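Local coordinates for flagellar hook protein FlgE (Caulobacter crescentus CB15, PDB 5AY6) that probably forms the flagellar hook, the universal joint that passes motor torque to the filament, this chain being one fragment of that hook protein, at residues S62-D70 / T80-A88; V51-N59 / E138-S148. One frame throughout, in Å; residues are numbered along the deposited sequence.

Interaction 1 of 2, residues S62-D70 / T80-A88; sequences SGNNEYLVD and TGKVAYDAA
Asn65 and Tyr85 exchange both of their backbone hydrogen bonds, and the one from Tyr85 N to Asn65 O is nearly straight (2.9 Å, 173° at the hydrogen). Tyr67 with Val83 and Val69 with Gly81 repeat the exchange, which satisfies the inward N-H and C=O groups of three hydrogen-bonded pairs in turn. Outward, Glu66 N donates to Asn59 OD1 and Lys82 N to Thr96 OG1. Beyond the last strand pair, Ala87 N reaches back to Gly63 O at 3.2 Å. The amide of Asn65 closes the same end through water: its ND2 donates to two waters, one of which donates on to Asp86 O and the other to Ala87 O. This is an antiparallel beta hairpin, strands 64-73 and 76-86, third and fourth in the five-stranded sheet of the FlgE third domain. On the face bearing Glu66 and Lys82, the lysine chain runs out with CG anti to the backbone N (chi1 -174°) and then bends at chi3 (67°), bringing NZ to Glu66 OE1 at 2.9 Å from above the carboxylate plane. A water also links Lys82 NZ to Glu66 OE2, donating to the oxygen. Farther along, Thr80 OG1 sits 2.6 Å from Asp70 OD1 and 3.0 Å from Val69 O, two acceptors competing for a single proton. The other face is mostly apolar: Val69 CG2 meets Val83 CG2 at 3.7 Å, and the rings of Tyr67 and Tyr85 touch edge to edge, CD2 against CD1, at 3.8 Å. The hydroxyl of Tyr85 finds its partner elsewhere, at the backbone oxygen of Ile128.

Interaction 2 of 2, residues V51-N59 / E138-S148; sequences VYSSTGIAN and EVVAGKLYDPS
Strand 45-53 of the five-stranded sheet and the loop after it pack against helix 137-140 and its trailing loop, joining Tyr52 to Val139 and Asn59 to Asp146. At the helix, Val139 CB stands 3.5 Å over the centre of the Tyr52 ring in a CH-pi contact, while Leu144 CD1 packs on Tyr52 CB. The Tyr52 hydroxyl is tied by one water to Val139 N and by another to Glu138 OE1; OE2 of that carboxylate forms a salt bridge with Lys35. Ser54, its OG anti to the backbone N (chi1 161°), donates to Tyr145 O at 2.7 Å from above the carbonyl plane and accepts from Gly56 N, making an ST turn. Asn59 N meets the syn lone pair of Asp146 OD2 at 2.9 Å, almost straight, and OD1 takes Ser148 N in an Asx turn. An alanine in place of Asp146 would probably leave Asn59 N and Ser148 N without their acceptors and undo the Asx turn. Pro147 CG rests against residues 56-58, 3.4 Å from both Gly56 O and Ala58 N. Strand 24-39 lies against Tyr52 and Leu144, strands 64-73 and 76-86 bring Tyr67 and Tyr85 against Val139, and Glu199 of strand 195-202 binds the Tyr145 hydroxyl.

Overall arrangement
Interactions 1 and 2 show how one sheet is built and then covered. Interaction 1 joins neighbouring strands within it, mainly by regular backbone bonding, with charged and hydroxyl pairs at its partly exposed face. Interaction 2, with more of its touching residues buried, lays non-strand chain against strand 45-53 and the loop after it, relying on apolar packing round Tyr52 and single side-chain bonds from Ser54 and Asp146, with waters at both ends. Strands 45-53 and 64-73 are sheet neighbours, so the two contacts meet directly: Leu68 O probably bonds Ser53 N (2.7 Å), and Asn59 OD1 accepts from Glu66 N (2.8 Å). Along the chain, the hairpin is nested inside the loop closed by interaction 2.

Interaction 1 of 2, residues S62-D70 / T80-A88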
ATOM      1  N   SER A  62       6.789 -14.666  -0.425  1.00 21.02           N
ATOM      2  CA  SER A  62       7.150 -16.059  -0.673  1.00 22.22           C
ATOM      3  C   SER A  62       7.962 -16.190  -1.958  1.00 17.54           C
ATOM      4  O   SER A  62       7.630 -16.992  -2.834  1.00 18.14           O
ATOM      5  CB  SER A  62       5.897 -16.932  -0.747  1.00 22.28           C
ATOM      6  OG  SER A  62       5.187 -16.894   0.478  1.00 27.76           O
ATOM      7  N   GLY A  63       9.001 -15.369  -2.077  1.00 14.92           N
ATOM      8  CA  GLY A  63       9.906 -15.446  -3.209  1.00 14.45           C
ATOM      9  C   GLY A  63       9.472 -14.720  -4.469  1.00 16.44           C
ATOM     10  O   GLY A  63      10.222 -14.705  -5.448  1.00  9.78           O
ATOM     11  N   ASN A  64       8.280 -14.120  -4.455  1.00 12.75           N
ATOM     12  CA  ASN A  64       7.755 -13.417  -5.628  1.00 12.44           C
ATOM     13  C   ASN A  64       7.344 -11.965  -5.387  1.00 15.07           C
ATOM     14  O   ASN A  64       6.869 -11.605  -4.307  1.00 12.66           O
ATOM     15  CB  ASN A  64       6.529 -14.141  -6.190  1.00 16.45           C
ATOM     16  CG  ASN A  64       6.821 -15.561  -6.591  1.00 20.64           C
ATOM     17  OD1 ASN A  64       7.848 -15.849  -7.207  1.00 18.70           O
ATOM     18  ND2 ASN A  64       5.910 -16.466  -6.245  1.00 13.36           N
ATOM     19  N   ASN A  65       7.500 -11.149  -6.425  1.00 10.51           N
ATOM     20  CA  ASN A  65       6.914  -9.816  -6.462  1.00 13.29           C
ATOM     21  C   ASN A  65       5.484  -9.884  -6.988  1.00 12.76           C
ATOM     22  O   ASN A  65       5.262 -10.245  -8.145  1.00 11.29           O
ATOM     23  CB  ASN A  65       7.759  -8.887  -7.335  1.00 11.93           C
ATOM     24  CG  ASN A  65       9.164  -8.708  -6.794  1.00 17.00           C
ATOM     25  OD1 ASN A  65       9.366  -8.671  -5.580  1.00 15.54           O
ATOM     26  ND2 ASN A  65      10.142  -8.603  -7.688  1.00 14.15           N
ATOM     27  N   GLU A  66       4.513  -9.553  -6.141  1.00 10.01           N
ATOM     28  CA  GLU A  66       3.110  -9.634  -6.542  1.00 11.72           C
ATOM     29  C   GLU A  66       2.514  -8.275  -6.886  1.00 13.77           C
ATOM     30  O   GLU A  66       2.805  -7.269  -6.232  1.00 15.08           O
ATOM     31  CB  GLU A  66       2.278 -10.295  -5.442  1.00 10.42           C
ATOM     32  CG  GLU A  66       2.717 -11.714  -5.131  1.00 13.97           C
ATOM     33  CD  GLU A  66       1.800 -12.406  -4.144  1.00 18.52           C
ATOM     34  OE1 GLU A  66       0.917 -11.731  -3.578  1.00 13.65           O
ATOM     35  OE2 GLU A  66       1.965 -13.629  -3.936  1.00 25.54           O
ATOM     36  N   TYR A  67       1.673  -8.260  -7.916  1.00 10.38           N
ATOM     37  CA  TYR A  67       1.001  -7.043  -8.351  1.00 10.63           C
ATOM     38  C   TYR A  67      -0.449  -7.347  -8.728  1.00 16.68           C
ATOM     39  O   TYR A  67      -0.764  -8.459  -9.154  1.00 14.68           O
ATOM     40  CB  TYR A  67       1.731  -6.417  -9.549  1.00 11.39           C
ATOM     41  CG  TYR A  67       3.218  -6.197  -9.346  1.00 11.06           C
ATOM     42  CD1 TYR A  67       3.689  -5.088  -8.650  1.00  9.77           C
ATOM     43  CD2 TYR A  67       4.151  -7.086  -9.872  1.00 12.28           C
ATOM     44  CE1 TYR A  67       5.050  -4.879  -8.469  1.00 11.35           C
ATOM     45  CE2 TYR A  67       5.519  -6.880  -9.696  1.00 13.67           C
ATOM     46  CZ  TYR A  67       5.960  -5.777  -8.994  1.00 12.08           C
ATOM     47  OH  TYR A  67       7.313  -5.565  -8.815  1.00 12.82           O
ATOM     48  N   LEU A  68      -1.332  -6.366  -8.572  1.00 12.09           N
ATOM     49  CA  LEU A  68      -2.702  -6.511  -9.055  1.00 10.07           C
ATOM     50  C   LEU A  68      -2.757  -6.073 -10.512  1.00 19.47           C
ATOM     51  O   LEU A  68      -2.020  -5.173 -10.915  1.00 17.13           O
ATOM     52  CB  LEU A  68      -3.680  -5.682  -8.219  1.00 12.93           C
ATOM     53  CG  LEU A  68      -3.704  -5.943  -6.713  1.00 19.32           C
ATOM     54  CD1 LEU A  68      -4.801  -5.121  -6.048  1.00 16.67           C
ATOM     55  CD2 LEU A  68      -3.898  -7.428  -6.439  1.00 20.75           C
ATOM     56  N   VAL A  69      -3.627  -6.707 -11.295  1.00 16.37           N
ATOM     57  CA  VAL A  69      -3.781  -6.360 -12.705  1.00 15.11           C
ATOM     58  C   VAL A  69      -5.244  -6.202 -13.102  1.00 20.78           C
ATOM     59  O   VAL A  69      -6.076  -7.061 -12.798  1.00 14.88           O
ATOM     60  CB  VAL A  69      -3.149  -7.427 -13.627  1.00 16.11           C
ATOM     61  CG1 VAL A  69      -3.389  -7.076 -15.091  1.00 13.80           C
ATOM     62  CG2 VAL A  69      -1.666  -7.574 -13.351  1.00 21.17           C
ATOM     63  N   ASP A  70      -5.553  -5.098 -13.781  1.00 16.78           N
ATOM     64  CA  ASP A  70      -6.856  -4.915 -14.418  1.00 19.56           C
ATOM     65  C   ASP A  70      -6.683  -4.804 -15.927  1.00 19.23           C
ATOM     66  O   ASP A  70      -5.809  -4.077 -16.406  1.00 19.31           O
ATOM     67  CB  ASP A  70      -7.567  -3.663 -13.895  1.00 17.85           C
ATOM     68  CG  ASP A  70      -7.995  -3.789 -12.445  1.00 30.32           C
ATOM     69  OD1 ASP A  70      -8.597  -4.824 -12.084  1.00 22.59           O
ATOM     70  OD2 ASP A  70      -7.728  -2.846 -11.674  1.00 35.37           O
ATOM     71  N   THR A  80      -9.385  -9.430 -14.561  1.00 15.08           N
ATOM     72  CA  THR A  80      -8.658  -8.914 -13.410  1.00 13.18           C
ATOM     73  C   THR A  80      -8.071 -10.047 -12.574  1.00 17.29           C
ATOM     74  O   THR A  80      -8.534 -11.187 -12.642  1.00 13.32           O
ATOM     75  CB  THR A  80      -9.574  -8.031 -12.528  1.00 18.05           C
ATOM     76  OG1 THR A  80      -8.806  -7.397 -11.495  1.00 20.45           O
ATOM     77  CG2 THR A  80     -10.685  -8.862 -11.896  1.00 11.93           C
ATOM     78  N   GLY A  81      -7.037  -9.731 -11.800  1.00 12.39           N
ATOM     79  CA  GLY A  81      -6.449 -10.700 -10.891  1.00 15.07           C
ATOM     80  C   GLY A  81      -5.105 -10.276 -10.334  1.00 21.23           C
ATOM     81  O   GLY A  81      -4.770  -9.090 -10.311  1.00 14.84           O
ATOM     82  N   LYS A  82      -4.332 -11.258  -9.880  1.00 13.61           N
ATOM     83  CA  LYS A  82      -3.003 -10.999  -9.350  1.00 15.05           C
ATOM     84  C   LYS A  82      -1.956 -11.775 -10.138  1.00 13.02           C
ATOM     85  O   LYS A  82      -2.185 -12.923 -10.524  1.00 16.66           O
ATOM     86  CB  LYS A  82      -2.934 -11.363  -7.865  1.00 14.66           C
ATOM     87  CG  LYS A  82      -1.623 -10.994  -7.197  1.00 19.42           C
ATOM     88  CD  LYS A  82      -1.742 -10.999  -5.682  1.00 24.52           C
ATOM     89  CE  LYS A  82      -1.969 -12.398  -5.137  1.00 20.82           C
ATOM     90  NZ  LYS A  82      -1.879 -12.427  -3.645  1.00 24.60           N
ATOM     91  N   VAL A  83      -0.822 -11.134 -10.399  1.00 12.10           N
ATOM     92  CA  VAL A  83       0.321 -11.812 -11.000  1.00 11.64           C
ATOM     93  C   VAL A  83       1.473 -11.852 -10.008  1.00 14.49           C
ATOM     94  O   VAL A  83       1.581 -11.000  -9.127  1.00 12.86           O
ATOM     95  CB  VAL A  83       0.790 -11.132 -12.302  1.00 13.17           C
ATOM     96  CG1 VAL A  83      -0.238 -11.324 -13.395  1.00 12.77           C
ATOM     97  CG2 VAL A  83       1.059  -9.650 -12.071  1.00 12.76           C
ATOM     98  N   ALA A  84       2.319 -12.865 -10.142  1.00 13.78           N
ATOM     99  CA  ALA A  84       3.476 -13.005  -9.277  1.00 14.57           C
ATOM    100  C   ALA A  84       4.692 -13.292 -10.138  1.00 15.95           C
ATOM    101  O   ALA A  84       4.695 -14.249 -10.909  1.00 17.53           O
ATOM    102  CB  ALA A  84       3.260 -14.115  -8.256  1.00 12.39           C
ATOM    103  N   TYR A  85       5.714 -12.448 -10.020  1.00 12.94           N
ATOM    104  CA  TYR A  85       6.951 -12.650 -10.758  1.00 12.54           C
ATOM    105  C   TYR A  85       8.067 -13.093  -9.819  1.00 14.71           C
ATOM    106  O   TYR A  85       8.143 -12.637  -8.678  1.00 16.69           O
ATOM    107  CB  TYR A  85       7.368 -11.373 -11.485  1.00 14.05           C
ATOM    108  CG  TYR A  85       6.360 -10.860 -12.489  1.00 13.69           C
ATOM    109  CD1 TYR A  85       5.435  -9.894 -12.135  1.00 10.60           C
ATOM    110  CD2 TYR A  85       6.350 -11.331 -13.794  1.00  8.80           C
ATOM    111  CE1 TYR A  85       4.522  -9.413 -13.050  1.00 16.19           C
ATOM    112  CE2 TYR A  85       5.443 -10.859 -14.717  1.00 12.87           C
ATOM    113  CZ  TYR A  85       4.529  -9.901 -14.339  1.00 15.34           C
ATOM    114  OH  TYR A  85       3.618  -9.426 -15.252  1.00 11.74           O
ATOM    115  N   ASP A  86       8.929 -13.982 -10.304  1.00 18.01           N
ATOM    116  CA  ASP A  86      10.084 -14.433  -9.533  1.00 18.07           C
ATOM    117  C   ASP A  86      10.962 -13.231  -9.203  1.00 13.97           C
ATOM    118  O   ASP A  86      11.307 -12.452 -10.088  1.00 13.65           O
ATOM    119  CB  ASP A  86      10.872 -15.486 -10.311  1.00 16.00           C
ATOM    120  CG  ASP A  86      11.938 -16.159  -9.472  1.00 22.59           C
ATOM    121  OD1 ASP A  86      11.723 -17.317  -9.056  1.00 21.45           O
ATOM    122  OD2 ASP A  86      12.991 -15.534  -9.229  1.00 17.97           O
ATOM    123  N   ALA A  87      11.305 -13.074  -7.928  1.00 13.36           N
ATOM    124  CA  ALA A  87      12.020 -11.881  -7.481  1.00 14.05           C
ATOM    125  C   ALA A  87      13.467 -11.858  -7.964  1.00 18.14           C
ATOM    126  O   ALA A  87      14.090 -10.798  -8.030  1.00 11.87           O
ATOM    127  CB  ALA A  87      11.972 -11.779  -5.967  1.00 19.17           C
ATOM    128  N   ALA A  88      13.998 -13.026  -8.307  1.00 16.15           N
ATOM    129  CA  ALA A  88      15.376 -13.128  -8.762  1.00 18.87           C
ATOM    130  C   ALA A  88      15.466 -13.160 -10.283  1.00 20.06           C
ATOM    131  O   ALA A  88      16.325 -12.501 -10.872  1.00 18.88           O
ATOM    132  CB  ALA A  88      16.042 -14.368  -8.165  1.00 13.28           C
TER
HETATM  133  O   HOH W   1       9.889  -9.805 -10.191  1.00 20.64           O
HETATM  134  O   HOH W   2      12.922  -8.325  -7.100  1.00 26.07           O
HETATM  135  O   HOH W   3       0.111 -14.561  -2.493  1.00 32.04           O

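Interaction 2 of 2, residues V51-N59 / E138-S148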
ATOM      1  N   VAL A  51      -3.637  -2.092 -16.462  1.00 13.45           N
ATOM      2  CA  VAL A  51      -3.336  -1.351 -15.249  1.00 13.93           C
ATOM      3  C   VAL A  51      -2.762  -2.276 -14.185  1.00 17.46           C
ATOM      4  O   VAL A  51      -3.456  -3.165 -13.689  1.00 17.78           O
ATOM      5  CB  VAL A  51      -4.593  -0.647 -14.686  1.00 12.98           C
ATOM      6  CG1 VAL A  51      -4.234   0.199 -13.468  1.00 18.92           C
ATOM      7  CG2 VAL A  51      -5.261   0.208 -15.758  1.00 18.50           C
ATOM      8  N   TYR A  52      -1.489  -2.072 -13.856  1.00 12.88           N
ATOM      9  CA  TYR A  52      -0.867  -2.739 -12.722  1.00 15.17           C
ATOM     10  C   TYR A  52      -1.097  -1.910 -11.470  1.00 14.25           C
ATOM     11  O   TYR A  52      -0.906  -0.697 -11.493  1.00 13.54           O
ATOM     12  CB  TYR A  52       0.634  -2.921 -12.930  1.00 11.23           C
ATOM     13  CG  TYR A  52       1.036  -3.803 -14.088  1.00 14.06           C
ATOM     14  CD1 TYR A  52       1.055  -5.186 -13.960  1.00 11.76           C
ATOM     15  CD2 TYR A  52       1.438  -3.250 -15.295  1.00 14.06           C
ATOM     16  CE1 TYR A  52       1.446  -5.997 -15.014  1.00 13.78           C
ATOM     17  CE2 TYR A  52       1.831  -4.051 -16.354  1.00 16.52           C
ATOM     18  CZ  TYR A  52       1.831  -5.422 -16.207  1.00 13.29           C
ATOM     19  OH  TYR A  52       2.221  -6.217 -17.258  1.00 16.78           O
ATOM     20  N   SER A  53      -1.497  -2.560 -10.382  1.00 13.04           N
ATOM     21  CA  SER A  53      -1.676  -1.863  -9.112  1.00 12.43           C
ATOM     22  C   SER A  53      -0.847  -2.488  -7.998  1.00 12.80           C
ATOM     23  O   SER A  53      -0.668  -3.704  -7.945  1.00 15.49           O
ATOM     24  CB  SER A  53      -3.150  -1.845  -8.708  1.00 17.47           C
ATOM     25  OG  SER A  53      -3.894  -1.013  -9.579  1.00 14.47           O
ATOM     26  N   SER A  54      -0.347  -1.641  -7.107  1.00 11.81           N
ATOM     27  CA  SER A  54       0.352  -2.103  -5.920  1.00 15.09           C
ATOM     28  C   SER A  54      -0.618  -2.800  -4.961  1.00 16.91           C
ATOM     29  O   SER A  54      -1.747  -2.355  -4.770  1.00 10.27           O
ATOM     30  CB  SER A  54       1.046  -0.929  -5.226  1.00 10.96           C
ATOM     31  OG  SER A  54       1.361  -1.245  -3.884  1.00 12.53           O
ATOM     32  N   THR A  55      -0.170  -3.903  -4.373  1.00 10.74           N
ATOM     33  CA  THR A  55      -0.973  -4.648  -3.412  1.00  8.80           C
ATOM     34  C   THR A  55      -1.027  -3.975  -2.054  1.00 10.88           C
ATOM     35  O   THR A  55      -1.858  -4.326  -1.217  1.00 16.01           O
ATOM     36  CB  THR A  55      -0.416  -6.057  -3.199  1.00 14.89           C
ATOM     37  OG1 THR A  55       0.942  -5.952  -2.752  1.00 14.10           O
ATOM     38  CG2 THR A  55      -0.468  -6.859  -4.491  1.00  8.56           C
ATOM     39  N   GLY A  56      -0.119  -3.031  -1.817  1.00 10.94           N
ATOM     40  CA  GLY A  56      -0.022  -2.391  -0.516  1.00 10.56           C
ATOM     41  C   GLY A  56       0.607  -3.308   0.519  1.00 14.36           C
ATOM     42  O   GLY A  56       0.610  -3.007   1.711  1.00 15.74           O
ATOM     43  N   ILE A  57       1.146  -4.428   0.046  1.00  8.07           N
ATOM     44  CA  ILE A  57       1.778  -5.427   0.892  1.00 14.86           C
ATOM     45  C   ILE A  57       3.208  -5.644   0.410  1.00 14.23           C
ATOM     46  O   ILE A  57       3.447  -5.816  -0.787  1.00 14.43           O
ATOM     47  CB  ILE A  57       1.004  -6.757   0.868  1.00 15.70           C
ATOM     48  CG1 ILE A  57      -0.423  -6.556   1.382  1.00 14.38           C
ATOM     49  CG2 ILE A  57       1.722  -7.815   1.700  1.00 18.75           C
ATOM     50  CD1 ILE A  57      -1.288  -7.785   1.241  1.00 19.39           C
ATOM     51  N   ALA A  58       4.151  -5.624   1.344  1.00 13.62           N
ATOM     52  CA  ALA A  58       5.576  -5.663   1.014  1.00 16.07           C
ATOM     53  C   ALA A  58       5.962  -6.842   0.128  1.00 16.90           C
ATOM     54  O   ALA A  58       5.667  -7.996   0.443  1.00 17.02           O
ATOM     55  CB  ALA A  58       6.400  -5.687   2.292  1.00 24.04           C
ATOM     56  N   ASN A  59       6.607  -6.528  -0.992  1.00 14.84           N
ATOM     57  CA  ASN A  59       7.248  -7.526  -1.838  1.00 17.06           C
ATOM     58  C   ASN A  59       8.694  -7.724  -1.377  1.00 13.43           C
ATOM     59  O   ASN A  59       9.315  -6.793  -0.866  1.00 18.25           O
ATOM     60  CB  ASN A  59       7.210  -7.100  -3.313  1.00 11.38           C
ATOM     61  CG  ASN A  59       5.874  -7.384  -3.980  1.00 15.94           C
ATOM     62  OD1 ASN A  59       5.232  -8.403  -3.716  1.00 11.17           O
ATOM     63  ND2 ASN A  59       5.456  -6.485  -4.866  1.00 11.99           N
ATOM     64  N   GLU A 138       7.319  -4.389 -17.883  1.00 16.48           N
ATOM     65  CA  GLU A 138       6.355  -3.306 -18.040  1.00 15.82           C
ATOM     66  C   GLU A 138       5.801  -2.829 -16.700  1.00 21.34           C
ATOM     67  O   GLU A 138       5.535  -1.637 -16.529  1.00 20.06           O
ATOM     68  CB  GLU A 138       5.229  -3.737 -18.981  1.00 19.36           C
ATOM     69  CG  GLU A 138       5.746  -4.004 -20.392  1.00 19.54           C
ATOM     70  CD  GLU A 138       4.667  -3.975 -21.455  1.00 22.87           C
ATOM     71  OE1 GLU A 138       3.479  -3.815 -21.109  1.00 24.41           O
ATOM     72  OE2 GLU A 138       5.013  -4.109 -22.647  1.00 29.25           O
ATOM     73  N   VAL A 139       5.650  -3.740 -15.742  1.00 15.74           N
ATOM     74  CA  VAL A 139       5.200  -3.339 -14.417  1.00 13.11           C
ATOM     75  C   VAL A 139       6.345  -2.682 -13.643  1.00 14.28           C
ATOM     76  O   VAL A 139       6.123  -1.734 -12.888  1.00 14.02           O
ATOM     77  CB  VAL A 139       4.617  -4.529 -13.610  1.00 15.81           C
ATOM     78  CG1 VAL A 139       5.645  -5.643 -13.420  1.00  9.44           C
ATOM     79  CG2 VAL A 139       4.092  -4.050 -12.263  1.00 15.11           C
ATOM     80  N   VAL A 140       7.568  -3.171 -13.845  1.00 15.28           N
ATOM     81  CA  VAL A 140       8.741  -2.595 -13.191  1.00 18.66           C
ATOM     82  C   VAL A 140       8.929  -1.149 -13.638  1.00 15.71           C
ATOM     83  O   VAL A 140       9.359  -0.299 -12.858  1.00 18.50           O
ATOM     84  CB  VAL A 140      10.020  -3.430 -13.482  1.00 17.22           C
ATOM     85  CG1 VAL A 140      11.284  -2.608 -13.277  1.00 13.90           C
ATOM     86  CG2 VAL A 140      10.047  -4.678 -12.604  1.00 11.74           C
ATOM     87  N   ALA A 141       8.564  -0.862 -14.884  1.00 16.00           N
ATOM     88  CA  ALA A 141       8.676   0.494 -15.418  1.00 19.16           C
ATOM     89  C   ALA A 141       7.765   1.474 -14.679  1.00 15.29           C
ATOM     90  O   ALA A 141       8.028   2.674 -14.648  1.00 20.84           O
ATOM     91  CB  ALA A 141       8.362   0.506 -16.908  1.00 18.90           C
ATOM     92  N   GLY A 142       6.698   0.956 -14.082  1.00 14.12           N
ATOM     93  CA  GLY A 142       5.745   1.786 -13.366  1.00 14.85           C
ATOM     94  C   GLY A 142       6.218   2.272 -12.009  1.00 16.10           C
ATOM     95  O   GLY A 142       5.614   3.183 -11.438  1.00 15.28           O
ATOM     96  N   LYS A 143       7.293   1.668 -11.501  1.00 12.77           N
ATOM     97  CA  LYS A 143       7.852   1.998 -10.187  1.00 15.13           C
ATOM     98  C   LYS A 143       6.760   2.114  -9.122  1.00 16.51           C
ATOM     99  O   LYS A 143       6.557   3.176  -8.533  1.00 15.08           O
ATOM    100  CB  LYS A 143       8.661   3.293 -10.262  1.00 15.09           C
ATOM    101  CG  LYS A 143       9.820   3.236 -11.262  1.00 16.48           C
ATOM    102  CD  LYS A 143      10.659   4.507 -11.211  1.00 27.87           C
ATOM    103  CE  LYS A 143      11.575   4.624 -12.424  1.00 36.81           C
ATOM    104  NZ  LYS A 143      12.430   3.417 -12.600  1.00 36.38           N
ATOM    105  N   LEU A 144       6.050   1.015  -8.894  1.00 14.71           N
ATOM    106  CA  LEU A 144       4.880   1.031  -8.023  1.00 13.54           C
ATOM    107  C   LEU A 144       5.206   1.145  -6.538  1.00 15.80           C
ATOM    108  O   LEU A 144       6.283   0.750  -6.083  1.00 13.58           O
ATOM    109  CB  LEU A 144       4.035  -0.220  -8.254  1.00 12.69           C
ATOM    110  CG  LEU A 144       3.339  -0.265  -9.614  1.00 12.08           C
ATOM    111  CD1 LEU A 144       2.567  -1.558  -9.770  1.00 16.08           C
ATOM    112  CD2 LEU A 144       2.419   0.932  -9.744  1.00 17.47           C
ATOM    113  N   TYR A 145       4.247   1.692  -5.798  1.00 13.96           N
ATOM    114  CA  TYR A 145       4.313   1.780  -4.346  1.00 11.58           C
ATOM    115  C   TYR A 145       4.592   0.438  -3.692  1.00  8.57           C
ATOM    116  O   TYR A 145       4.021  -0.591  -4.072  1.00 11.47           O
ATOM    117  CB  TYR A 145       2.999   2.343  -3.795  1.00 11.04           C
ATOM    118  CG  TYR A 145       2.892   2.308  -2.285  1.00 12.61           C
ATOM    119  CD1 TYR A 145       2.101   1.360  -1.645  1.00  9.41           C
ATOM    120  CD2 TYR A 145       3.581   3.223  -1.501  1.00  9.25           C
ATOM    121  CE1 TYR A 145       2.000   1.327  -0.263  1.00 11.23           C
ATOM    122  CE2 TYR A 145       3.482   3.201  -0.122  1.00 10.39           C
ATOM    123  CZ  TYR A 145       2.697   2.253   0.491  1.00  9.68           C
ATOM    124  OH  TYR A 145       2.611   2.231   1.864  1.00  8.51           O
ATOM    125  N   ASP A 146       5.477   0.465  -2.703  1.00 10.26           N
ATOM    126  CA  ASP A 146       5.740  -0.690  -1.854  1.00  7.86           C
ATOM    127  C   ASP A 146       5.997  -0.205  -0.438  1.00  9.25           C
ATOM    128  O   ASP A 146       6.886   0.614  -0.221  1.00 10.72           O
ATOM    129  CB  ASP A 146       6.933  -1.490  -2.358  1.00  8.89           C
ATOM    130  CG  ASP A 146       7.104  -2.791  -1.607  1.00 11.21           C
ATOM    131  OD1 ASP A 146       7.567  -2.750  -0.446  1.00 11.63           O
ATOM    132  OD2 ASP A 146       6.762  -3.848  -2.173  1.00 12.07           O
ATOM    133  N   PRO A 147       5.223  -0.713   0.536  1.00  8.65           N
ATOM    134  CA  PRO A 147       5.324  -0.242   1.922  1.00  8.78           C
ATOM    135  C   PRO A 147       6.706  -0.466   2.527  1.00 15.98           C
ATOM    136  O   PRO A 147       7.051   0.179   3.519  1.00 19.28           O
ATOM    137  CB  PRO A 147       4.260  -1.068   2.659  1.00 11.11           C
ATOM    138  CG  PRO A 147       3.965  -2.233   1.761  1.00 16.99           C
ATOM    139  CD  PRO A 147       4.179  -1.739   0.366  1.00 11.64           C
ATOM    140  N   SER A 148       7.489  -1.350   1.920  1.00 11.56           N
ATOM    141  CA  SER A 148       8.817  -1.677   2.421  1.00 12.44           C
ATOM    142  C   SER A 148       9.956  -1.042   1.622  1.00 15.74           C
ATOM    143  O   SER A 148      10.883  -0.486   2.207  1.00 17.33           O
ATOM    144  CB  SER A 148       9.001  -3.194   2.445  1.00 20.66           C
ATOM    145  OG  SER A 148      10.358  -3.535   2.657  1.00 20.52           O
TER
HETATM  146  O   HOH W   4       5.050  -6.469 -16.946  1.00 15.35           O
HETATM  147  O   HOH W   5       1.763  -4.801 -19.527  1.00 16.39           O
HETATM  148  O   HOH W   6       3.886  -3.940  -2.699  1.00 16.12           O
HETATM  149  O   HOH W   7       6.720  -4.149  -4.964  1.00 16.47           O
HETATM  150  O   HOH W   8       9.719  -4.835  -2.646  1.00 22.70           O
HETATM  151  O   HOH W   9      10.985  -5.510   1.239  1.00 27.54           O